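PDB 5OL0: putative silent information regulator 2,Putative silent information regulator 2 from Leishmania infantum, which probably removes acetyl groups from protein lysines at the expense of NAD and is believed to regulate gene expression through modified chromatin. Local coordinates for residues 203-209 / 228-234; 250-254 / 278-282; 85-89 / 173-177; 93-98 / 166-171; 105-110 / 286-291. One frame throughout, in Å; residues are numbered along the deposited sequence.

Contact 1: 203-209 / 228-234; sequences ALHHDAP and LLPCVVP
Leu-204, near the end of helix 198-207, reaches into the loop 228-234 of the Rossmann-type domain. Leu-204 CB lies 4.2 Å from Leu-229 CD2. With CG swung opposite the backbone N (chi1 -176°), Leu-204 CD1 arrives among three aliphatic neighbours: Val-232 CG2 at 3.8 Å, Leu-228 CB and Leu-229 CD2. A branched leucine suits this place, since one methyl can fill the notch between three residues. Around it the helix widens into a pi-type turn, Ala-203 O receiving both Asp-207 N and Ala-208 N. Ala-208 then points its CB at Val-232 CG2, 3.5 Å away, tight enough to favour a small residue. Beneath, Ala-208 and Leu-229 touch strand 36-40, while Ala-203 and Leu-229 touch strand 120-125. Where the loop straightens, Val-233 CA sits 3.2 Å from Ala-208 O in a CA-H...O contact. No conventional hydrogen bond links the segments, so their fit depends on shape and on the exclusion of water from methyl groups.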
# COMPACT_ATOMS: atom_id res chain seq x y z
N ALA A 203 -13.10 -6.18 -0.25
CA ALA A 203 -12.91 -4.90 -0.85
C ALA A 203 -13.06 -4.92 -2.37
O ALA A 203 -13.72 -4.09 -2.91
CB ALA A 203 -11.58 -4.32 -0.42
N LEU A 204 -12.50 -5.91 -3.03
CA LEU A 204 -12.61 -6.00 -4.51
C LEU A 204 -14.02 -6.23 -5.06
O LEU A 204 -14.41 -5.66 -6.09
CB LEU A 204 -11.74 -7.16 -5.01
CG LEU A 204 -11.64 -7.37 -6.54
CD1 LEU A 204 -10.84 -6.24 -7.15
CD2 LEU A 204 -11.02 -8.74 -6.89
N HIS A 205 -14.75 -7.13 -4.39
CA HIS A 205 -16.07 -7.53 -4.84
C HIS A 205 -17.13 -6.59 -4.33
O HIS A 205 -18.10 -6.41 -5.02
CB HIS A 205 -16.42 -8.96 -4.36
CG HIS A 205 -15.51 -10.00 -4.89
ND1 HIS A 205 -15.11 -11.09 -4.16
CD2 HIS A 205 -14.82 -10.05 -6.06
CE1 HIS A 205 -14.27 -11.81 -4.87
NE2 HIS A 205 -14.06 -11.19 -6.02
N HIS A 206 -16.94 -6.00 -3.14
CA HIS A 206 -17.99 -5.20 -2.47
C HIS A 206 -17.71 -3.75 -2.37
O HIS A 206 -18.63 -3.00 -2.47
CB HIS A 206 -18.29 -5.73 -1.06
CG HIS A 206 -18.63 -7.19 -1.05
ND1 HIS A 206 -18.20 -8.04 -0.05
CD2 HIS A 206 -19.25 -7.96 -1.97
CE1 HIS A 206 -18.62 -9.27 -0.32
NE2 HIS A 206 -19.24 -9.25 -1.47
N ASP A 207 -16.48 -3.33 -2.10
CA ASP A 207 -16.25 -1.88 -2.00
C ASP A 207 -16.04 -1.27 -3.37
O ASP A 207 -16.65 -0.26 -3.73
CB ASP A 207 -15.05 -1.58 -1.12
CG ASP A 207 -15.30 -1.88 0.32
OD1 ASP A 207 -16.30 -1.39 0.84
OD2 ASP A 207 -14.47 -2.56 0.96
N ALA A 208 -15.09 -1.80 -4.13
CA ALA A 208 -14.69 -1.06 -5.38
C ALA A 208 -15.85 -0.86 -6.34
O ALA A 208 -15.98 0.19 -7.00
CB ALA A 208 -13.52 -1.78 -6.05
N PRO A 209 -16.78 -1.84 -6.40
CA PRO A 209 -17.91 -1.59 -7.31
C PRO A 209 -18.84 -0.42 -6.92
O PRO A 209 -19.53 0.11 -7.78
CB PRO A 209 -18.63 -2.94 -7.32
CG PRO A 209 -17.50 -3.91 -7.22
CD PRO A 209 -16.65 -3.27 -6.12
N LEU A 228 -6.21 -5.04 -9.63
CA LEU A 228 -7.57 -5.04 -10.20
C LEU A 228 -8.48 -4.03 -9.57
O LEU A 228 -9.49 -3.66 -10.16
CB LEU A 228 -8.24 -6.37 -10.06
CG LEU A 228 -7.77 -7.48 -10.97
CD1 LEU A 228 -8.40 -8.78 -10.48
CD2 LEU A 228 -8.26 -7.16 -12.39
N LEU A 229 -8.13 -3.59 -8.37
CA LEU A 229 -9.04 -2.73 -7.62
C LEU A 229 -9.60 -1.56 -8.42
O LEU A 229 -10.80 -1.39 -8.52
CB LEU A 229 -8.40 -2.27 -6.31
CG LEU A 229 -8.44 -3.32 -5.22
CD1 LEU A 229 -7.43 -2.98 -4.15
CD2 LEU A 229 -9.84 -3.45 -4.59
N PRO A 230 -8.75 -0.75 -9.03
CA PRO A 230 -9.28 0.40 -9.75
C PRO A 230 -9.91 0.08 -11.08
O PRO A 230 -10.55 0.97 -11.69
CB PRO A 230 -8.03 1.26 -9.98
CG PRO A 230 -6.90 0.30 -10.01
CD PRO A 230 -7.27 -0.78 -9.06
N CYS A 231 -9.70 -1.14 -11.57
CA CYS A 231 -10.34 -1.64 -12.79
C CYS A 231 -11.81 -1.98 -12.63
O CYS A 231 -12.50 -2.05 -13.64
CB CYS A 231 -9.56 -2.85 -13.36
SG CYS A 231 -7.83 -2.34 -13.73
N VAL A 232 -12.28 -2.27 -11.42
CA VAL A 232 -13.65 -2.76 -11.16
C VAL A 232 -14.56 -1.63 -10.59
O VAL A 232 -15.73 -1.85 -10.39
CB VAL A 232 -13.71 -4.00 -10.24
CG1 VAL A 232 -13.01 -5.24 -10.87
CG2 VAL A 232 -13.09 -3.75 -8.90
N VAL A 233 -14.05 -0.43 -10.37
CA VAL A 233 -14.90 0.68 -9.98
C VAL A 233 -15.76 1.08 -11.18
O VAL A 233 -15.37 0.82 -12.31
CB VAL A 233 -14.11 1.89 -9.46
CG1 VAL A 233 -13.18 1.45 -8.35
CG2 VAL A 233 -13.33 2.58 -10.56
N PRO A 234 -16.89 1.75 -10.95
CA PRO A 234 -17.74 2.15 -12.09
C PRO A 234 -16.96 2.98 -13.14
O PRO A 234 -16.09 3.80 -12.81
CB PRO A 234 -18.84 2.96 -11.42
CG PRO A 234 -18.91 2.44 -10.00
CD PRO A 234 -17.50 2.08 -9.64

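Contact 2: 250-254 / 278-282; sequences LLFRF and RDVLF
Phe-254 and Asp-279 both turn CG opposite their carbonyl carbons, beside the backbone N (chi1 -64° and -63°). These turns bring the ring against Leu-281 and the carboxylate to the backbone N-H of Arg-253. Leu-281, Asp-279 and Val-280 belong to strand 279-282, an outermost strand of the parallel Rossmann sheet, and the loop 250-254 packs over it. On this strand Asp-279 and Leu-281 face the loop, while Val-280 between them points away. Asp-279 OD2 uses its anti lone pair to accept from Arg-253 N at 2.8 Å and 166°, nearly straight. The same oxygen is 3.2 Å from Phe-252 CA, and CD2 of the Phe-252 ring approaches it obliquely. OD1 is held differently, by a salt bridge to Arg-239, with Arg-278 NE nearby through charge alone; Arg-239 also forms a cation-pi contact with Phe-252. A short acid suits the site because its two oxygens can serve a backbone N-H and an arginine together. The Phe-254 ring is flanked on both faces: Phe-252 CB lies toward the rim of one, and Leu-281 CB sits over the centre of the other, 3.8 Å from the centroid, in a CH-pi contact. Val-280 N lies at the ring edge, in plane. One water donates to Arg-253 O at 2.6 Å and accepts from Arg-278 N at 3.1 Å.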
# COMPACT_ATOMS: atom_id res chain seq x y z
N LEU A 250 -2.54 1.34 -20.95
CA LEU A 250 -3.78 1.69 -21.55
C LEU A 250 -5.00 1.45 -20.66
O LEU A 250 -6.08 1.78 -21.07
CB LEU A 250 -3.93 0.91 -22.90
CG LEU A 250 -2.82 1.22 -23.94
CD1 LEU A 250 -2.86 0.36 -25.23
CD2 LEU A 250 -2.89 2.73 -24.29
N LEU A 251 -4.87 0.90 -19.46
CA LEU A 251 -6.03 0.90 -18.52
C LEU A 251 -6.46 2.25 -17.99
O LEU A 251 -7.59 2.35 -17.46
CB LEU A 251 -5.83 -0.07 -17.37
CG LEU A 251 -6.01 -1.46 -18.04
CD1 LEU A 251 -4.76 -2.26 -17.81
CD2 LEU A 251 -7.31 -2.15 -17.64
N PHE A 252 -5.58 3.26 -18.10
CA PHE A 252 -5.87 4.63 -17.67
C PHE A 252 -5.77 5.53 -18.91
O PHE A 252 -5.03 5.21 -19.81
CB PHE A 252 -4.88 5.05 -16.60
CG PHE A 252 -5.13 4.38 -15.29
CD1 PHE A 252 -4.59 3.15 -15.00
CD2 PHE A 252 -5.94 4.97 -14.34
CE1 PHE A 252 -4.84 2.53 -13.79
CE2 PHE A 252 -6.16 4.34 -13.11
CZ PHE A 252 -5.61 3.14 -12.83
N ARG A 253 -6.59 6.57 -18.97
CA ARG A 253 -6.60 7.55 -20.07
C ARG A 253 -6.40 8.86 -19.39
O ARG A 253 -7.36 9.51 -18.98
CB ARG A 253 -7.95 7.61 -20.80
CG ARG A 253 -8.57 6.28 -21.15
CD ARG A 253 -7.92 5.67 -22.37
NE ARG A 253 -8.34 4.28 -22.58
CZ ARG A 253 -7.71 3.40 -23.36
NH1 ARG A 253 -6.62 3.75 -24.05
NH2 ARG A 253 -8.18 2.15 -23.46
N PHE A 254 -5.15 9.28 -19.25
CA PHE A 254 -4.95 10.53 -18.51
C PHE A 254 -5.18 11.80 -19.37
O PHE A 254 -5.87 12.72 -18.88
CB PHE A 254 -3.58 10.52 -17.89
CG PHE A 254 -3.37 9.42 -16.84
CD1 PHE A 254 -4.13 9.38 -15.69
CD2 PHE A 254 -2.31 8.52 -16.96
CE1 PHE A 254 -3.89 8.40 -14.71
CE2 PHE A 254 -2.05 7.56 -15.99
CZ PHE A 254 -2.86 7.50 -14.85
N ARG A 278 -12.24 10.43 -17.03
CA ARG A 278 -12.36 10.38 -15.57
C ARG A 278 -11.03 10.16 -14.80
O ARG A 278 -11.07 10.19 -13.59
CB ARG A 278 -13.47 9.38 -15.14
CG ARG A 278 -13.46 7.98 -15.75
CD ARG A 278 -12.35 7.15 -15.18
NE ARG A 278 -12.39 5.75 -15.56
CZ ARG A 278 -12.98 4.77 -14.87
NH1 ARG A 278 -13.65 4.96 -13.74
NH2 ARG A 278 -12.88 3.56 -15.34
N ASP A 279 -9.91 9.96 -15.49
CA ASP A 279 -8.59 9.72 -14.90
C ASP A 279 -7.78 10.98 -14.93
O ASP A 279 -7.94 11.82 -15.82
CB ASP A 279 -7.81 8.68 -15.72
CG ASP A 279 -8.46 7.35 -15.72
OD1 ASP A 279 -9.20 7.04 -14.78
OD2 ASP A 279 -8.24 6.58 -16.68
N VAL A 280 -7.02 11.18 -13.85
CA VAL A 280 -6.04 12.23 -13.77
C VAL A 280 -4.78 11.71 -13.08
O VAL A 280 -4.88 10.88 -12.17
CB VAL A 280 -6.66 13.44 -13.08
CG1 VAL A 280 -7.10 13.11 -11.68
CG2 VAL A 280 -5.70 14.59 -13.11
N LEU A 281 -3.63 12.13 -13.59
CA LEU A 281 -2.32 11.82 -13.01
C LEU A 281 -1.65 13.05 -12.45
O LEU A 281 -1.47 14.03 -13.17
CB LEU A 281 -1.39 11.29 -14.05
CG LEU A 281 0.01 10.90 -13.64
CD1 LEU A 281 0.06 9.75 -12.67
CD2 LEU A 281 0.72 10.54 -14.93
N PHE A 282 -1.35 13.03 -11.15
CA PHE A 282 -0.69 14.13 -10.48
C PHE A 282 0.70 13.62 -10.21
O PHE A 282 0.90 12.73 -9.36
CB PHE A 282 -1.40 14.49 -9.19
CG PHE A 282 -2.77 15.12 -9.41
CD1 PHE A 282 -2.89 16.33 -10.05
CD2 PHE A 282 -3.92 14.49 -8.95
CE1 PHE A 282 -4.12 16.92 -10.24
CE2 PHE A 282 -5.18 15.09 -9.10
CZ PHE A 282 -5.28 16.29 -9.78
O HOH W 1 -9.89 9.11 -18.46

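Contact 3: 85-89 / 173-177; sequences PEIFY and GTVSR
The first turn of helix 85-95 faces an irregular stretch, 173-177, the CA atoms of Tyr-89 and Val-175 coming within 6.7 Å. Tyr-89 aims its ring at this stretch, and Val-175 CA stands over one face, toward the rim, 4.0 Å from the centroid in a CH-pi contact. The two methyls of Val-175 share the work: CG1 lies 3.9 Å from Pro-85 CB, while CG2 touches both that carbon and Tyr-89 CG. A beta-branched residue can thus bridge proline and ring. The stretch 173-177 belongs to the zinc-binding module of the sirtuin fold, and Cys-178, a zinc ligand, follows directly. The stretch leaves helix 163-171 through a Schellman motif with Gly-173, at positive phi (88°), as C-prime residue and Thr-174 N reaching back to Glu-169 O. Tyr-89 OH accepts only a weak bond from Ser-176 N, at 3.4 Å; its stronger partner is Val-185 O, with Asn-166 OD1 also bonded. For Ser-176 OG the strongest partner is Glu-169 OE1, then Asn-166 OD1.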
# COMPACT_ATOMS: atom_id res chain seq x y z
N PRO A 85 15.79 -19.74 3.12
CA PRO A 85 15.16 -18.74 4.00
C PRO A 85 16.14 -17.64 4.48
O PRO A 85 15.76 -16.48 4.63
CB PRO A 85 14.55 -19.58 5.14
CG PRO A 85 15.23 -20.92 5.08
CD PRO A 85 15.76 -21.11 3.69
N GLU A 86 17.42 -17.97 4.57
CA GLU A 86 18.43 -16.99 4.90
C GLU A 86 18.30 -15.76 4.04
O GLU A 86 18.57 -14.67 4.51
CB GLU A 86 19.86 -17.60 4.91
CG GLU A 86 20.37 -18.18 3.59
CD GLU A 86 19.97 -19.64 3.30
OE1 GLU A 86 19.03 -20.20 3.95
OE2 GLU A 86 20.62 -20.23 2.39
N ILE A 87 17.82 -15.89 2.80
CA ILE A 87 17.74 -14.72 1.91
C ILE A 87 16.64 -13.74 2.37
O ILE A 87 16.89 -12.54 2.51
CB ILE A 87 17.49 -15.11 0.43
CG1 ILE A 87 18.71 -15.85 -0.13
CG2 ILE A 87 17.20 -13.86 -0.42
CD1 ILE A 87 18.47 -16.66 -1.39
N PHE A 88 15.43 -14.22 2.58
CA PHE A 88 14.41 -13.26 3.03
C PHE A 88 14.77 -12.79 4.45
O PHE A 88 14.62 -11.64 4.75
CB PHE A 88 13.02 -13.82 2.96
CG PHE A 88 12.05 -13.05 3.80
CD1 PHE A 88 11.48 -11.89 3.32
CD2 PHE A 88 11.74 -13.49 5.09
CE1 PHE A 88 10.60 -11.18 4.10
CE2 PHE A 88 10.87 -12.78 5.89
CZ PHE A 88 10.30 -11.62 5.40
N TYR A 89 15.24 -13.67 5.32
CA TYR A 89 15.54 -13.25 6.68
C TYR A 89 16.61 -12.18 6.72
O TYR A 89 16.59 -11.31 7.58
CB TYR A 89 15.94 -14.42 7.56
CG TYR A 89 14.75 -14.97 8.28
CD1 TYR A 89 13.74 -15.62 7.58
CD2 TYR A 89 14.60 -14.78 9.63
CE1 TYR A 89 12.62 -16.10 8.24
CE2 TYR A 89 13.49 -15.26 10.29
CZ TYR A 89 12.51 -15.93 9.60
OH TYR A 89 11.40 -16.36 10.29
N GLY A 173 20.09 -13.25 13.54
CA GLY A 173 20.57 -14.26 12.58
C GLY A 173 19.95 -15.64 12.57
O GLY A 173 20.47 -16.52 11.93
N THR A 174 18.83 -15.85 13.25
CA THR A 174 18.15 -17.16 13.30
C THR A 174 16.82 -17.18 12.50
O THR A 174 15.92 -16.38 12.75
CB THR A 174 17.87 -17.51 14.71
OG1 THR A 174 19.12 -17.66 15.37
CG2 THR A 174 17.07 -18.82 14.83
N VAL A 175 16.71 -18.12 11.55
CA VAL A 175 15.43 -18.44 10.88
C VAL A 175 14.47 -19.15 11.82
O VAL A 175 14.72 -20.27 12.19
CB VAL A 175 15.65 -19.34 9.62
CG1 VAL A 175 14.34 -19.81 9.02
CG2 VAL A 175 16.44 -18.63 8.55
N SER A 176 13.32 -18.54 12.11
CA SER A 176 12.32 -19.13 13.00
C SER A 176 11.64 -20.38 12.45
O SER A 176 11.42 -20.51 11.23
CB SER A 176 11.24 -18.11 13.31
OG SER A 176 11.78 -16.96 13.95
N ARG A 177 11.29 -21.27 13.36
CA ARG A 177 10.74 -22.59 13.00
C ARG A 177 9.53 -22.91 13.85
O ARG A 177 9.53 -22.65 15.05
CB ARG A 177 11.79 -23.68 13.23
CG ARG A 177 12.98 -23.60 12.28
CD ARG A 177 12.58 -24.31 10.99
NE ARG A 177 13.60 -24.30 9.95
CZ ARG A 177 13.48 -24.91 8.76
NH1 ARG A 177 12.37 -25.58 8.43
NH2 ARG A 177 14.47 -24.82 7.86

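Contact 4: 93-98 / 166-171; sequences RELNLW and NYLEAM
Ala-170 O, near the C-terminal end of helix 163-171, is gripped by Arg-93 NH1 at 2.7 Å and by Gly-173 N of the helix-ending turn. The arginine N-H points well at the oxygen (161°), which lies in the guanidinium plane, while the donor lies in the carbonyl plane. A bend at chi3 (-74°) folds the long arginine here, and its positive charge probably suits the negative end of the helix dipole. Farther along the chain, Trp-98 offers a broad face to the same helix. Tyr-167 meets it edge-on in a T-shaped pair, its ring centroid 4.7 Å from that of the Trp-98 five-membered ring, planes at 86°; Tyr-167 CA sits over the six-membered ring. Met-171, its flexible chain bent twice, brings SD obliquely beside the indole in a Met-aromatic contact, and Trp-98 NE1 makes a weak hydrogen bond to Met-171 SD at 3.7 Å. Asn-166 OD1 pairs with Ser-176 OG and Tyr-89 OH, but its ND2, at the indole edge, is buried with no partner in the model. Phe-149 adds an edge-to-face pair with Trp-98, and strand 160-161 backs Asn-166. Helix 85-95 ends here against a helix of the zinc-binding module.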
# COMPACT_ATOMS: atom_id res chain seq x y z
N ARG A 93 15.88 -8.34 8.26
CA ARG A 93 16.74 -7.69 9.22
C ARG A 93 17.10 -6.24 8.86
O ARG A 93 17.35 -5.43 9.76
CB ARG A 93 18.09 -8.44 9.30
CG ARG A 93 18.21 -9.47 10.36
CD ARG A 93 19.67 -9.90 10.54
NE ARG A 93 20.15 -10.75 9.45
CZ ARG A 93 19.76 -12.03 9.22
NH1 ARG A 93 18.85 -12.65 9.99
NH2 ARG A 93 20.27 -12.70 8.19
N GLU A 94 17.21 -5.95 7.57
CA GLU A 94 17.57 -4.63 7.08
C GLU A 94 16.43 -3.64 6.82
O GLU A 94 16.65 -2.44 6.90
CB GLU A 94 18.45 -4.79 5.83
CG GLU A 94 19.73 -5.55 6.18
CD GLU A 94 20.77 -5.45 5.10
OE1 GLU A 94 20.51 -5.90 3.96
OE2 GLU A 94 21.87 -4.92 5.41
N LEU A 95 15.23 -4.12 6.56
CA LEU A 95 14.13 -3.23 6.22
C LEU A 95 13.53 -2.51 7.39
O LEU A 95 12.93 -1.48 7.19
CB LEU A 95 13.05 -3.98 5.50
CG LEU A 95 13.38 -4.34 4.05
CD1 LEU A 95 12.50 -5.50 3.65
CD2 LEU A 95 13.16 -3.17 3.11
N ASN A 96 13.63 -3.09 8.60
CA ASN A 96 13.17 -2.44 9.84
C ASN A 96 11.67 -2.17 9.86
O ASN A 96 11.23 -1.15 10.31
CB ASN A 96 13.98 -1.13 10.08
CG ASN A 96 15.16 -1.36 10.96
OD1 ASN A 96 15.07 -2.12 11.93
ND2 ASN A 96 16.29 -0.73 10.63
N LEU A 97 10.89 -3.10 9.30
CA LEU A 97 9.46 -2.90 9.13
C LEU A 97 8.64 -3.29 10.35
O LEU A 97 7.42 -3.24 10.29
CB LEU A 97 8.96 -3.70 7.91
CG LEU A 97 9.55 -3.11 6.62
CD1 LEU A 97 9.20 -3.96 5.41
CD2 LEU A 97 9.10 -1.70 6.40
N TRP A 98 9.31 -3.68 11.44
CA TRP A 98 8.65 -4.07 12.70
C TRP A 98 7.90 -2.85 13.16
O TRP A 98 8.46 -1.76 13.09
CB TRP A 98 9.70 -4.45 13.78
CG TRP A 98 10.73 -5.36 13.25
CD1 TRP A 98 12.00 -5.01 12.89
CD2 TRP A 98 10.57 -6.74 12.87
NE1 TRP A 98 12.66 -6.09 12.42
CE2 TRP A 98 11.80 -7.15 12.32
CE3 TRP A 98 9.52 -7.67 12.97
CZ2 TRP A 98 12.04 -8.47 11.89
CZ3 TRP A 98 9.74 -8.98 12.53
CH2 TRP A 98 11.00 -9.37 11.99
N ASN A 166 9.86 -14.03 16.80
CA ASN A 166 10.30 -13.97 15.41
C ASN A 166 11.25 -12.79 15.17
O ASN A 166 12.21 -12.92 14.47
CB ASN A 166 9.10 -13.92 14.46
CG ASN A 166 9.50 -13.96 12.99
OD1 ASN A 166 10.37 -14.76 12.55
ND2 ASN A 166 8.91 -13.09 12.25
N TYR A 167 10.96 -11.67 15.78
CA TYR A 167 11.79 -10.47 15.73
C TYR A 167 13.17 -10.74 16.35
O TYR A 167 14.19 -10.45 15.75
CB TYR A 167 11.07 -9.31 16.46
CG TYR A 167 12.01 -8.16 16.82
CD1 TYR A 167 12.34 -7.20 15.89
CD2 TYR A 167 12.61 -8.11 18.06
CE1 TYR A 167 13.25 -6.19 16.19
CE2 TYR A 167 13.51 -7.11 18.37
CZ TYR A 167 13.81 -6.14 17.44
OH TYR A 167 14.74 -5.17 17.78
N LEU A 168 13.19 -11.34 17.53
CA LEU A 168 14.44 -11.57 18.23
C LEU A 168 15.31 -12.58 17.47
O LEU A 168 16.52 -12.38 17.31
CB LEU A 168 14.17 -12.07 19.65
CG LEU A 168 13.66 -10.97 20.59
CD1 LEU A 168 13.35 -11.54 21.94
CD2 LEU A 168 14.68 -9.86 20.70
N GLU A 169 14.67 -13.62 16.96
CA GLU A 169 15.38 -14.61 16.14
C GLU A 169 15.92 -14.02 14.84
O GLU A 169 17.11 -14.12 14.53
CB GLU A 169 14.51 -15.83 15.92
CG GLU A 169 14.53 -16.75 17.12
CD GLU A 169 13.53 -17.89 17.03
OE1 GLU A 169 12.80 -18.02 16.03
OE2 GLU A 169 13.46 -18.64 17.99
N ALA A 170 15.05 -13.32 14.12
CA ALA A 170 15.46 -12.74 12.86
C ALA A 170 16.59 -11.79 13.03
O ALA A 170 17.55 -11.87 12.25
CB ALA A 170 14.31 -12.06 12.11
N MET A 171 16.49 -10.88 14.01
CA MET A 171 17.49 -9.83 14.16
C MET A 171 18.82 -10.35 14.70
O MET A 171 19.83 -9.66 14.66
CB MET A 171 16.97 -8.73 15.05
CG MET A 171 15.76 -8.02 14.49
SD MET A 171 16.13 -7.06 13.04
CE MET A 171 16.98 -5.69 13.79

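Contact 5: 105-110 / 286-291; sequences TAVHHF and CQENVV
The ring of Phe-110 and the carboxamide of Gln-287 are the flat groups through which helices 106-116 and 286-296 meet. Val-290 CG1 comes obliquely to the base of the ring, 3.3 Å from Phe-110 CB. The Gln-287 side chain crosses that of Thr-105 at about a right angle. Its OE1 accepts from Val-107 N at 2.9 Å and 154°, the donor tilted 23° from the carbonyl plane. Thr-105 is the N-cap of this helix, yet its own OG1 takes the Val-107 N-H only weakly, at 3.2 Å, while bonding also to Ala-44 O. Gln-287, bent at chi2, therefore supplies from another helix an oxygen for the helix's first turn, whose partial positive charge it probably helps to offset. The small Ala-106 lets Gln-287 OE1 come close, within 3.2 Å of Ala-106 CB. Val-107 CG2 packs on Val-290 CG2 at 3.8 Å and on SG of Cys-286, a residue likely to bind NAD. The short axes pass 9.1 Å apart at 38°. Strand 213-217 of the Rossmann sheet supports Val-107 and Cys-286, while helix 300-308 closes over Ala-106 and His-109.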
# COMPACT_ATOMS: atom_id res chain seq x y z
N THR A 105 3.38 9.14 7.33
CA THR A 105 3.59 10.31 6.49
C THR A 105 2.31 11.16 6.40
O THR A 105 1.25 10.79 6.93
CB THR A 105 4.04 9.94 5.06
OG1 THR A 105 2.93 9.44 4.29
CG2 THR A 105 5.23 8.95 5.04
N ALA A 106 2.43 12.30 5.74
CA ALA A 106 1.29 13.15 5.42
C ALA A 106 0.19 12.38 4.67
O ALA A 106 -0.98 12.50 5.00
CB ALA A 106 1.77 14.35 4.62
N VAL A 107 0.55 11.53 3.72
CA VAL A 107 -0.47 10.70 3.04
C VAL A 107 -1.25 9.86 4.08
O VAL A 107 -2.48 9.78 4.04
CB VAL A 107 0.21 9.77 2.01
CG1 VAL A 107 -0.72 8.65 1.57
CG2 VAL A 107 0.69 10.55 0.78
N HIS A 108 -0.53 9.18 4.95
CA HIS A 108 -1.15 8.30 5.93
C HIS A 108 -2.13 9.02 6.91
O HIS A 108 -3.28 8.54 7.24
CB HIS A 108 -0.07 7.51 6.70
CG HIS A 108 0.83 6.67 5.83
ND1 HIS A 108 0.46 5.43 5.36
CD2 HIS A 108 2.08 6.87 5.37
CE1 HIS A 108 1.44 4.92 4.64
NE2 HIS A 108 2.44 5.77 4.63
N HIS A 109 -1.67 10.16 7.41
CA HIS A 109 -2.50 11.02 8.24
C HIS A 109 -3.70 11.53 7.44
O HIS A 109 -4.77 11.63 7.98
CB HIS A 109 -1.67 12.20 8.78
CG HIS A 109 -0.67 11.80 9.82
ND1 HIS A 109 -1.04 11.11 10.95
CD2 HIS A 109 0.67 11.96 9.88
CE1 HIS A 109 0.04 10.89 11.68
NE2 HIS A 109 1.08 11.42 11.07
N PHE A 110 -3.50 11.89 6.18
CA PHE A 110 -4.61 12.33 5.35
C PHE A 110 -5.73 11.30 5.28
O PHE A 110 -6.89 11.62 5.33
CB PHE A 110 -4.13 12.73 3.95
CG PHE A 110 -5.22 13.22 3.04
CD1 PHE A 110 -5.82 14.44 3.28
CD2 PHE A 110 -5.62 12.49 1.93
CE1 PHE A 110 -6.84 14.92 2.47
CE2 PHE A 110 -6.61 12.98 1.07
CZ PHE A 110 -7.25 14.19 1.36
N CYS A 286 3.89 12.92 -3.77
CA CYS A 286 2.53 12.63 -3.29
C CYS A 286 2.30 13.28 -1.90
O CYS A 286 1.17 13.70 -1.61
CB CYS A 286 2.30 11.13 -3.31
SG CYS A 286 3.34 10.18 -2.17
N GLN A 287 3.36 13.47 -1.11
CA GLN A 287 3.21 14.08 0.18
C GLN A 287 2.78 15.55 -0.02
O GLN A 287 1.85 16.01 0.66
CB GLN A 287 4.49 13.97 1.03
CG GLN A 287 4.98 12.56 1.21
CD GLN A 287 4.06 11.67 1.99
OE1 GLN A 287 3.23 12.14 2.80
NE2 GLN A 287 4.27 10.39 1.86
N GLU A 288 3.42 16.27 -0.94
CA GLU A 288 3.04 17.64 -1.26
C GLU A 288 1.65 17.72 -1.86
O GLU A 288 0.91 18.59 -1.56
CB GLU A 288 3.97 18.29 -2.28
CG GLU A 288 5.31 18.78 -1.76
CD GLU A 288 6.21 19.25 -2.91
OE1 GLU A 288 5.68 19.94 -3.83
OE2 GLU A 288 7.44 18.93 -2.90
N ASN A 289 1.31 16.83 -2.77
CA ASN A 289 0.01 16.85 -3.39
C ASN A 289 -1.11 16.62 -2.40
O ASN A 289 -2.14 17.28 -2.50
CB ASN A 289 -0.09 15.85 -4.53
CG ASN A 289 0.76 16.28 -5.73
OD1 ASN A 289 0.86 17.44 -6.01
ND2 ASN A 289 1.35 15.33 -6.42
N VAL A 290 -0.89 15.76 -1.42
CA VAL A 290 -1.93 15.50 -0.42
C VAL A 290 -2.10 16.73 0.45
O VAL A 290 -3.21 17.05 0.84
CB VAL A 290 -1.60 14.25 0.38
CG1 VAL A 290 -2.29 14.16 1.67
CG2 VAL A 290 -1.93 13.02 -0.47
N VAL A 291 -1.00 17.40 0.76
CA VAL A 291 -1.07 18.61 1.61
C VAL A 291 -1.91 19.67 0.87
O VAL A 291 -2.88 20.23 1.45
CB VAL A 291 0.33 19.10 1.99
CG1 VAL A 291 0.31 20.55 2.49
CG2 VAL A 291 0.95 18.16 3.03

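Contact 5 is buried, as are seven of its eight touching residues; the others are only partly buried. Contacts 1, 2 and 5 belong to the Rossmann sheet and its surroundings: contacts 1 and 2 touch through Pro-234 O and Arg-278 NH1, and strand 279-282 of contact 2 is followed by helix 286-296 of contact 5. Contacts 3 and 4 share helix 85-95 where it meets the zinc module, their centres about 10 Å apart and about 36 and 34 Å from that of contact 1. Chemistry follows place: mainly apolar packing in contact 1, a carboxylate at the sheet edge in 2, aromatic faces in 3 and 4, with an arginine bond to a helix end in 4, and helix capping in 5.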